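Local coordinates for bumblebee peptidoglycan recognition protein SA (Bombus, PDB 5XZ4), which probably recognises bacterial peptidoglycan in insect innate immunity, apparently preferring Dap-type to Lys-type peptidoglycan, at residues 24-35 / 88-99; 74-82 / 119-127. All blocks are in the same frame, centred on the assembly; numbering follows the deposited sequence.

In the fold
Both contacts join onto one mixed sheet but hold different parts of it, on opposite sides of the chain's centre, with their own centres about 19 Å apart. Interaction 2 is the buried one: residues 119-127 of helix 118-134 lie along the hairpin that starts with strand 74-76, and no direct hydrogen bond crosses between them. Interaction 1 is only partly buried; there the approach to strand 31-38 meets the irregular loop between strands 82-84 and 102-107, through backbone bonds, waters, a sulfate ion and an aromatic pair. The two touch at Trp88 of interaction 1, whose indole packs edge-to-face with Phe74 and against Leu127 of interaction 2.

Interaction 1. Residues 24-35 / 88-99; sequences INYLIIPIPYVI and WNREGAHTIGYN. With SO4 (sulfate ion), chain C; SO4 (sulfate ion), chain D.
Tyr26 and Arg90 face each other in a single beta bridge, with Glu91 N donating almost straight to Asn25 O (2.9 Å) and Leu27 N to Asn89 O. From this bridge the Arg90 side chain runs outward: CB rests on Ile24 CG2, CG passes Ile24 O, and the extended chain (chi2 167°, chi3 173°) carries the guanidinium to a sulfate ion, chain D, probably from the crystallisation liquor. CD lies 3.9 Å from sulfate O4, to which NE donates at 2.9 Å, and NH2 donates to O2 at 2.7 Å, so the anion sits at the guanidinium edge, in its plane; Tyr26 OH and Ile24 N grip the same ion. Waters tie the Glu91 carboxylate to Asn25 OD1 and Tyr26 O. Inward, Leu27 CD1 and Ile31 CD1 (3.3 Å) press on Trp88 O, a buried carbonyl without a polar partner. In this amidase-like PGRP fold the 88-99 loop probably borders the peptidoglycan groove; Thr95 OG1, bonded to His94 ND1 and His37 NE2, meets Ile35 CG2 at 3.5 Å. Asn99 fixes the turn: its OD1 accepts His94 N and Thr95 N from opposite faces of the amide, while ND2 donates to a second such sulfate, chain C. An alanine in its place is likely to leave the His94 and Thr95 N-H groups without their shared acceptor and the turn freer to shift. Neighbouring Tyr98 directs its edge at the face of Tyr33 in a T-shaped pair, centroids 5.3 Å apart and planes at 90°, with CE2 over the centre of the Tyr33 ring. Tyr33 OH is bonded to Pro173 O, and water 4 lies 2.7 Å from Tyr98 OH.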
loop_
_atom_site.group_PDB
_atom_site.type_symbol
_atom_site.label_atom_id
_atom_site.label_comp_id
_atom_site.label_asym_id
_atom_site.label_seq_id
_atom_site.Cartn_x
_atom_site.Cartn_y
_atom_site.Cartn_z
ATOM N N ILE A 24 -7.384 13.638 8.443
ATOM C CA ILE A 24 -6.989 12.369 9.083
ATOM C C ILE A 24 -5.853 12.660 10.061
ATOM O O ILE A 24 -4.931 13.442 9.756
ATOM C CB ILE A 24 -6.555 11.319 8.026
ATOM C CG1 ILE A 24 -7.727 10.999 7.095
ATOM C CG2 ILE A 24 -6.023 10.025 8.667
ATOM C CD1 ILE A 24 -7.321 10.279 5.833
ATOM N N ASN A 25 -5.897 11.995 11.212
ATOM C CA ASN A 25 -4.853 12.145 12.219
ATOM C C ASN A 25 -3.464 11.675 11.734
ATOM O O ASN A 25 -3.352 10.842 10.842
ATOM C CB ASN A 25 -5.273 11.420 13.498
ATOM C CG ASN A 25 -6.414 12.124 14.229
ATOM O OD1 ASN A 25 -7.044 11.532 15.099
ATOM N ND2 ASN A 25 -6.671 13.389 13.899
ATOM N N TYR A 26 -2.418 12.264 12.311
ATOM C CA TYR A 26 -1.053 12.074 11.836
ATOM C C TYR A 26 -0.302 10.950 12.553
ATOM O O TYR A 26 -0.430 10.820 13.785
ATOM C CB TYR A 26 -0.256 13.364 12.026
ATOM C CG TYR A 26 -0.744 14.575 11.249
ATOM C CD1 TYR A 26 -1.734 14.461 10.242
ATOM C CD2 TYR A 26 -0.187 15.842 11.486
ATOM C CE1 TYR A 26 -2.183 15.573 9.533
ATOM C CE2 TYR A 26 -0.618 16.954 10.764
ATOM C CZ TYR A 26 -1.611 16.811 9.794
ATOM O OH TYR A 26 -2.039 17.917 9.084
ATOM N N LEU A 27 0.462 10.163 11.779
ATOM C CA LEU A 27 1.382 9.123 12.288
ATOM C C LEU A 27 2.564 9.739 13.012
ATOM O O LEU A 27 3.011 10.842 12.679
ATOM C CB LEU A 27 1.975 8.287 11.144
ATOM C CG LEU A 27 0.961 7.431 10.386
ATOM C CD1 LEU A 27 1.614 6.806 9.173
ATOM C CD2 LEU A 27 0.327 6.366 11.279
ATOM N N ILE A 28 3.099 9.000 13.973
ATOM C CA ILE A 28 4.422 9.331 14.522
ATOM C C ILE A 28 5.508 8.790 13.561
ATOM O O ILE A 28 5.405 7.657 13.050
ATOM C CB ILE A 28 4.545 8.720 15.929
ATOM C CG1 ILE A 28 3.501 9.354 16.846
ATOM C CG2 ILE A 28 5.967 8.859 16.466
ATOM C CD1 ILE A 28 3.947 10.652 17.479
ATOM N N ILE A 29 6.521 9.619 13.284
ATOM C CA ILE A 29 7.595 9.343 12.283
ATOM C C ILE A 29 8.936 9.353 13.035
ATOM O O ILE A 29 9.148 10.275 13.820
ATOM C CB ILE A 29 7.602 10.370 11.093
ATOM C CG1 ILE A 29 6.778 9.870 9.880
ATOM C CG2 ILE A 29 8.949 10.511 10.392
ATOM C CD1 ILE A 29 5.295 9.663 10.020
ATOM N N PRO A 30 9.832 8.369 12.831
ATOM C CA PRO A 30 9.731 7.315 11.805
ATOM C C PRO A 30 8.829 6.144 12.191
ATOM O O PRO A 30 8.628 5.845 13.371
ATOM C CB PRO A 30 11.194 6.863 11.622
ATOM C CG PRO A 30 11.845 7.167 12.934
ATOM C CD PRO A 30 11.181 8.421 13.446
ATOM N N ILE A 31 8.353 5.461 11.154
ATOM C CA ILE A 31 7.317 4.434 11.266
ATOM C C ILE A 31 7.930 3.022 11.402
ATOM O O ILE A 31 8.876 2.696 10.686
ATOM C CB ILE A 31 6.431 4.508 9.995
ATOM C CG1 ILE A 31 5.767 5.887 9.882
ATOM C CG2 ILE A 31 5.395 3.383 9.940
ATOM C CD1 ILE A 31 5.386 6.242 8.457
ATOM N N PRO A 32 7.358 2.160 12.282
ATOM C CA PRO A 32 7.968 0.843 12.546
ATOM C C PRO A 32 7.568 -0.322 11.636
ATOM O O PRO A 32 8.319 -1.287 11.519
ATOM C CB PRO A 32 7.566 0.557 14.002
ATOM C CG PRO A 32 6.256 1.278 14.149
ATOM C CD PRO A 32 6.423 2.541 13.364
ATOM N N TYR A 33 6.406 -0.219 10.973
ATOM C CA TYR A 33 5.865 -1.323 10.141
ATOM C C TYR A 33 5.459 -0.865 8.749
ATOM O O TYR A 33 4.990 0.259 8.569
ATOM C CB TYR A 33 4.634 -1.980 10.792
ATOM C CG TYR A 33 4.927 -2.712 12.078
ATOM C CD1 TYR A 33 5.338 -4.054 12.059
ATOM C CD2 TYR A 33 4.771 -2.071 13.312
ATOM C CE1 TYR A 33 5.643 -4.726 13.260
ATOM C CE2 TYR A 33 5.036 -2.733 14.513
ATOM C CZ TYR A 33 5.470 -4.054 14.476
ATOM O OH TYR A 33 5.757 -4.688 15.674
ATOM N N VAL A 34 5.614 -1.777 7.793
ATOM C CA VAL A 34 4.950 -1.670 6.487
ATOM C C VAL A 34 4.061 -2.909 6.378
ATOM O O VAL A 34 4.549 -4.036 6.573
ATOM C CB VAL A 34 5.975 -1.617 5.341
ATOM C CG1 VAL A 34 5.303 -1.723 3.973
ATOM C CG2 VAL A 34 6.789 -0.337 5.396
ATOM N N ILE A 35 2.777 -2.698 6.003
ATOM C CA ILE A 35 1.862 -3.825 5.812
ATOM C C ILE A 35 1.608 -3.975 4.312
ATOM O O ILE A 35 1.213 -3.004 3.630
ATOM C CB ILE A 35 0.494 -3.641 6.508
ATOM C CG1 ILE A 35 0.593 -3.058 7.907
ATOM C CG2 ILE A 35 -0.288 -4.944 6.481
ATOM C CD1 ILE A 35 1.316 -3.910 8.921
ATOM N N TRP A 88 2.628 9.062 3.364
ATOM C CA TRP A 88 3.572 8.672 4.414
ATOM C C TRP A 88 3.136 9.049 5.816
ATOM O O TRP A 88 3.631 8.469 6.777
ATOM C CB TRP A 88 4.915 9.371 4.185
ATOM C CG TRP A 88 5.729 8.903 3.040
ATOM C CD1 TRP A 88 6.174 9.680 1.972
ATOM C CD2 TRP A 88 6.331 7.601 2.871
ATOM N NE1 TRP A 88 6.982 8.912 1.151
ATOM C CE2 TRP A 88 7.088 7.646 1.662
ATOM C CE3 TRP A 88 6.273 6.384 3.600
ATOM C CZ2 TRP A 88 7.817 6.537 1.187
ATOM C CZ3 TRP A 88 6.992 5.279 3.117
ATOM C CH2 TRP A 88 7.742 5.375 1.904
ATOM N N ASN A 89 2.231 10.009 5.969
ATOM C CA ASN A 89 2.091 10.715 7.248
ATOM C C ASN A 89 0.760 10.566 7.982
ATOM O O ASN A 89 0.582 11.132 9.065
ATOM C CB ASN A 89 2.456 12.187 7.061
ATOM C CG ASN A 89 3.955 12.400 6.896
ATOM O OD1 ASN A 89 4.701 12.484 7.879
ATOM N ND2 ASN A 89 4.405 12.466 5.659
ATOM N N ARG A 90 -0.183 9.839 7.383
ATOM C CA ARG A 90 -1.551 9.800 7.920
ATOM C C ARG A 90 -1.984 8.407 8.349
ATOM O O ARG A 90 -1.622 7.404 7.712
ATOM C CB ARG A 90 -2.538 10.407 6.904
ATOM C CG ARG A 90 -2.400 11.924 6.841
ATOM C CD ARG A 90 -3.103 12.557 5.654
ATOM N NE ARG A 90 -3.066 14.028 5.739
ATOM C CZ ARG A 90 -2.096 14.803 5.249
ATOM N NH1 ARG A 90 -1.043 14.282 4.632
ATOM N NH2 ARG A 90 -2.188 16.122 5.369
ATOM N N GLU A 91 -2.786 8.348 9.419
ATOM C CA GLU A 91 -3.322 7.091 9.941
ATOM C C GLU A 91 -4.106 6.360 8.852
ATOM O O GLU A 91 -4.831 6.965 8.054
ATOM C CB GLU A 91 -4.186 7.341 11.179
ATOM C CG GLU A 91 -3.372 7.710 12.423
ATOM C CD GLU A 91 -4.221 7.949 13.661
ATOM O OE1 GLU A 91 -5.450 7.726 13.611
ATOM O OE2 GLU A 91 -3.648 8.345 14.714
ATOM N N GLY A 92 -3.934 5.056 8.807
ATOM C CA GLY A 92 -4.551 4.253 7.750
ATOM C C GLY A 92 -5.985 3.825 8.012
ATOM O O GLY A 92 -6.499 3.992 9.125
ATOM N N ALA A 93 -6.596 3.260 6.959
ATOM C CA ALA A 93 -7.804 2.426 7.137
ATOM C C ALA A 93 -7.596 1.180 6.296
ATOM O O ALA A 93 -8.359 0.860 5.368
ATOM C CB ALA A 93 -9.089 3.169 6.745
ATOM N N HIS A 94 -6.500 0.481 6.591
ATOM C CA HIS A 94 -6.107 -0.712 5.860
ATOM C C HIS A 94 -5.875 -1.957 6.754
ATOM O O HIS A 94 -6.065 -3.076 6.271
ATOM C CB HIS A 94 -4.857 -0.446 4.986
ATOM C CG HIS A 94 -3.728 0.237 5.701
ATOM N ND1 HIS A 94 -2.844 -0.438 6.527
ATOM C CD2 HIS A 94 -3.340 1.539 5.703
ATOM C CE1 HIS A 94 -1.978 0.433 7.016
ATOM N NE2 HIS A 94 -2.246 1.640 6.543
ATOM N N THR A 95 -5.410 -1.768 8.000
ATOM C CA THR A 95 -4.965 -2.898 8.835
ATOM C C THR A 95 -5.363 -2.620 10.286
ATOM O O THR A 95 -4.650 -1.893 11.012
ATOM C CB THR A 95 -3.440 -3.086 8.738
ATOM O OG1 THR A 95 -3.015 -3.029 7.380
ATOM C CG2 THR A 95 -3.022 -4.432 9.354
ATOM N N ILE A 96 -6.492 -3.197 10.708
ATOM C CA ILE A 96 -6.992 -2.995 12.077
ATOM C C ILE A 96 -5.898 -3.419 13.074
ATOM O O ILE A 96 -5.253 -4.456 12.898
ATOM C CB ILE A 96 -8.353 -3.717 12.337
ATOM C CG1 ILE A 96 -9.454 -3.039 11.496
ATOM C CG2 ILE A 96 -8.719 -3.723 13.830
ATOM C CD1 ILE A 96 -10.834 -3.690 11.533
ATOM N N GLY A 97 -5.645 -2.554 14.053
ATOM C CA GLY A 97 -4.591 -2.780 15.037
ATOM C C GLY A 97 -3.237 -2.192 14.679
ATOM O O GLY A 97 -2.372 -2.110 15.541
ATOM N N TYR A 98 -3.050 -1.804 13.411
ATOM C CA TYR A 98 -1.771 -1.294 12.889
ATOM C C TYR A 98 -1.904 0.029 12.151
ATOM O O TYR A 98 -0.891 0.558 11.675
ATOM C CB TYR A 98 -1.098 -2.322 11.968
ATOM C CG TYR A 98 -0.529 -3.472 12.772
ATOM C CD1 TYR A 98 -1.371 -4.477 13.297
ATOM C CD2 TYR A 98 0.848 -3.534 13.058
ATOM C CE1 TYR A 98 -0.855 -5.511 14.092
ATOM C CE2 TYR A 98 1.372 -4.575 13.852
ATOM C CZ TYR A 98 0.518 -5.555 14.350
ATOM O OH TYR A 98 1.020 -6.595 15.135
ATOM N N ASN A 99 -3.107 0.594 12.079
ATOM C CA ASN A 99 -3.332 1.847 11.321
ATOM C C ASN A 99 -2.580 3.068 11.852
ATOM O O ASN A 99 -2.336 4.017 11.102
ATOM C CB ASN A 99 -4.833 2.147 11.197
ATOM C CG ASN A 99 -5.524 1.241 10.197
ATOM O OD1 ASN A 99 -5.016 0.994 9.098
ATOM N ND2 ASN A 99 -6.714 0.759 10.564
HETATM S S SO4 C . -6.603 0.868 14.495
HETATM O O1 SO4 C . -7.270 1.673 13.439
HETATM O O2 SO4 C . -5.249 0.435 14.102
HETATM O O3 SO4 C . -6.514 1.630 15.765
HETATM O O4 SO4 C . -7.441 -0.335 14.739
HETATM S S SO4 D . -5.285 16.948 7.176
HETATM O O1 SO4 D . -6.220 17.530 6.179
HETATM O O2 SO4 D . -3.933 17.510 6.978
HETATM O O3 SO4 D . -5.696 17.365 8.534
HETATM O O4 SO4 D . -5.241 15.461 7.064
HETATM O O HOH W 1 -7.414 8.472 15.323
HETATM O O HOH W 2 -1.001 8.429 15.251
HETATM O O HOH W 3 2.841 12.180 10.383
HETATM O O HOH W 4 2.924 -5.694 16.792
#

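Interaction 2. Residues 74-82 / 119-127; sequences FLIGGDGNV and KMLNAAHAL
Ile76 projects from strand 74-76 into a hollow on the helix made by Met120, Ala123 and Ala124: CG2 lies 3.8 Å from Met120 CB, while CD1 settles on Ala124. This is helix-on-sheet packing of an alpha/beta fold, residues 119-127 of helix 118-134 running roughly antiparallel to strand 74-76 (150°, axes 9.1 Å apart at closest approach). Leu127 fills the notch between Phe74 and Val82; with CG anti to the backbone N (chi1 -176°), it lays CD2 over one face of the Phe74 ring, toward its rim and 3.8 Å from Phe74 CG, in a CH-pi contact, and against Val82 CG1. At the other end the type I turn Gly77-Gly80 offers three glycines to the helix, and Asp79 points away. Met120 slides CG and SD over Gly78 CA, then bends so that CE reaches Ile76 O at 3.3 Å. Ala123 CB meets Gly80 O at 3.4 Å; at Gly80's backbone angles a CB would be jammed against Asp79 O. Asp79 adds an Asx turn: OD1 accepts Asn81 N, and OD2 takes Tyr83 OH. Lys119 drapes its CD across Gly78 O, 3.4 Å away, and water 5 bridges that carbonyl to Lys119 NZ, 2.9 Å from the water.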
loop_
_atom_site.group_PDB
_atom_site.type_symbol
_atom_site.label_atom_id
_atom_site.label_comp_id
_atom_site.label_asym_id
_atom_site.label_seq_id
_atom_site.Cartn_x
_atom_site.Cartn_y
_atom_site.Cartn_z
ATOM N N PHE A 74 -0.408 3.814 0.117
ATOM C CA PHE A 74 0.026 3.838 -1.282
ATOM C C PHE A 74 -0.551 2.630 -2.011
ATOM O O PHE A 74 -0.832 1.598 -1.383
ATOM C CB PHE A 74 1.579 3.728 -1.371
ATOM C CG PHE A 74 2.319 4.877 -0.729
ATOM C CD1 PHE A 74 2.595 6.033 -1.443
ATOM C CD2 PHE A 74 2.757 4.804 0.593
ATOM C CE1 PHE A 74 3.260 7.099 -0.844
ATOM C CE2 PHE A 74 3.445 5.873 1.183
ATOM C CZ PHE A 74 3.689 7.016 0.470
ATOM N N LEU A 75 -0.681 2.779 -3.335
ATOM C CA LEU A 75 -1.000 1.636 -4.225
ATOM C C LEU A 75 0.155 1.382 -5.155
ATOM O O LEU A 75 0.905 2.340 -5.517
ATOM C CB LEU A 75 -2.270 1.863 -5.067
ATOM C CG LEU A 75 -3.554 2.232 -4.325
ATOM C CD1 LEU A 75 -4.638 2.587 -5.355
ATOM C CD2 LEU A 75 -4.022 1.111 -3.446
ATOM N N ILE A 76 0.330 0.125 -5.545
ATOM C CA ILE A 76 1.307 -0.239 -6.595
ATOM C C ILE A 76 0.521 -0.697 -7.829
ATOM O O ILE A 76 -0.254 -1.651 -7.752
ATOM C CB ILE A 76 2.286 -1.373 -6.154
ATOM C CG1 ILE A 76 2.925 -1.093 -4.775
ATOM C CG2 ILE A 76 3.333 -1.645 -7.260
ATOM C CD1 ILE A 76 3.856 0.103 -4.755
ATOM N N GLY A 77 0.725 -0.009 -8.952
ATOM C CA GLY A 77 0.107 -0.403 -10.215
ATOM C C GLY A 77 0.911 -1.401 -11.018
ATOM O O GLY A 77 2.150 -1.465 -10.903
ATOM N N GLY A 78 0.244 -2.156 -11.891
ATOM C CA GLY A 78 0.937 -3.039 -12.835
ATOM C C GLY A 78 1.699 -2.281 -13.925
ATOM O O GLY A 78 2.464 -2.893 -14.698
ATOM N N ASP A 79 1.493 -0.961 -13.983
ATOM C CA ASP A 79 2.355 -0.057 -14.771
ATOM C C ASP A 79 3.735 0.177 -14.118
ATOM O O ASP A 79 4.597 0.829 -14.727
ATOM C CB ASP A 79 1.633 1.288 -15.016
ATOM C CG ASP A 79 1.333 2.061 -13.729
ATOM O OD1 ASP A 79 1.528 1.536 -12.604
ATOM O OD2 ASP A 79 0.892 3.230 -13.832
ATOM N N GLY A 80 3.941 -0.322 -12.893
ATOM C CA GLY A 80 5.207 -0.139 -12.201
ATOM C C GLY A 80 5.281 1.155 -11.407
ATOM O O GLY A 80 6.364 1.499 -10.927
ATOM N N ASN A 81 4.171 1.892 -11.296
ATOM C CA ASN A 81 4.124 3.175 -10.595
ATOM C C ASN A 81 3.554 3.061 -9.194
ATOM O O ASN A 81 2.765 2.149 -8.889
ATOM C CB ASN A 81 3.334 4.201 -11.410
ATOM C CG ASN A 81 4.089 4.664 -12.633
ATOM O OD1 ASN A 81 5.278 5.006 -12.553
ATOM N ND2 ASN A 81 3.421 4.643 -13.769
ATOM N N VAL A 82 3.981 3.998 -8.352
ATOM C CA VAL A 82 3.465 4.148 -6.992
ATOM C C VAL A 82 2.454 5.298 -6.987
ATOM O O VAL A 82 2.766 6.402 -7.447
ATOM C CB VAL A 82 4.619 4.451 -5.991
ATOM C CG1 VAL A 82 4.073 4.637 -4.572
ATOM C CG2 VAL A 82 5.670 3.344 -6.009
ATOM N N LYS A 119 7.896 -5.742 -12.051
ATOM C CA LYS A 119 7.869 -4.285 -11.967
ATOM C C LYS A 119 7.071 -3.792 -10.754
ATOM O O LYS A 119 7.411 -2.762 -10.185
ATOM C CB LYS A 119 7.464 -3.598 -13.273
ATOM C CG LYS A 119 6.023 -3.800 -13.635
ATOM C CD LYS A 119 5.734 -3.649 -15.124
ATOM C CE LYS A 119 6.503 -2.554 -15.846
ATOM N NZ LYS A 119 5.944 -2.256 -17.169
ATOM N N MET A 120 6.047 -4.546 -10.328
ATOM C CA MET A 120 5.288 -4.176 -9.122
ATOM C C MET A 120 6.130 -4.413 -7.878
ATOM O O MET A 120 6.222 -3.538 -7.015
ATOM C CB MET A 120 3.973 -4.963 -8.984
ATOM C CG MET A 120 2.995 -4.759 -10.138
ATOM S SD MET A 120 1.489 -5.711 -9.864
ATOM C CE MET A 120 0.527 -4.626 -8.828
ATOM N N LEU A 121 6.758 -5.588 -7.783
ATOM C CA LEU A 121 7.606 -5.866 -6.625
ATOM C C LEU A 121 8.770 -4.885 -6.515
ATOM O O LEU A 121 9.082 -4.417 -5.404
ATOM C CB LEU A 121 8.132 -7.281 -6.696
ATOM C CG LEU A 121 7.117 -8.345 -6.309
ATOM C CD1 LEU A 121 7.620 -9.642 -6.912
ATOM C CD2 LEU A 121 6.963 -8.386 -4.777
ATOM N N ASN A 122 9.388 -4.549 -7.644
ATOM C CA ASN A 122 10.494 -3.604 -7.631
ATOM C C ASN A 122 10.047 -2.207 -7.196
ATOM O O ASN A 122 10.738 -1.543 -6.422
ATOM C CB ASN A 122 11.208 -3.566 -8.982
ATOM C CG ASN A 122 12.583 -2.943 -8.886
ATOM O OD1 ASN A 122 12.709 -1.733 -8.966
ATOM N ND2 ASN A 122 13.624 -3.770 -8.694
ATOM N N ALA A 123 8.892 -1.755 -7.667
ATOM C CA ALA A 123 8.371 -0.443 -7.245
ATOM C C ALA A 123 8.117 -0.393 -5.738
ATOM O O ALA A 123 8.483 0.575 -5.050
ATOM C CB ALA A 123 7.095 -0.082 -8.015
ATOM N N ALA A 124 7.494 -1.443 -5.206
ATOM C CA ALA A 124 7.238 -1.487 -3.764
ATOM C C ALA A 124 8.536 -1.549 -2.937
ATOM O O ALA A 124 8.662 -0.848 -1.920
ATOM C CB ALA A 124 6.361 -2.676 -3.431
ATOM N N HIS A 125 9.479 -2.371 -3.377
ATOM C CA HIS A 125 10.727 -2.489 -2.594
ATOM C C HIS A 125 11.529 -1.184 -2.670
ATOM O O HIS A 125 12.110 -0.768 -1.660
ATOM C CB HIS A 125 11.540 -3.683 -3.068
ATOM C CG HIS A 125 12.518 -4.208 -2.063
ATOM N ND1 HIS A 125 12.303 -4.249 -0.699
ATOM C CD2 HIS A 125 13.728 -4.783 -2.278
ATOM C CE1 HIS A 125 13.356 -4.828 -0.122
ATOM N NE2 HIS A 125 14.220 -5.158 -1.061
ATOM N N ALA A 126 11.498 -0.517 -3.832
ATOM C CA ALA A 126 12.185 0.783 -4.004
ATOM C C ALA A 126 11.519 1.847 -3.126
ATOM O O ALA A 126 12.196 2.693 -2.515
ATOM C CB ALA A 126 12.221 1.207 -5.470
ATOM N N LEU A 127 10.185 1.788 -3.011
ATOM C CA LEU A 127 9.468 2.678 -2.107
ATOM C C LEU A 127 9.881 2.473 -0.636
ATOM O O LEU A 127 10.105 3.439 0.104
ATOM C CB LEU A 127 7.934 2.476 -2.258
ATOM C CG LEU A 127 7.017 3.411 -1.442
ATOM C CD1 LEU A 127 7.158 4.860 -1.902
ATOM C CD2 LEU A 127 5.553 2.936 -1.445
HETATM O O HOH W 5 3.134 -2.886 -17.455
#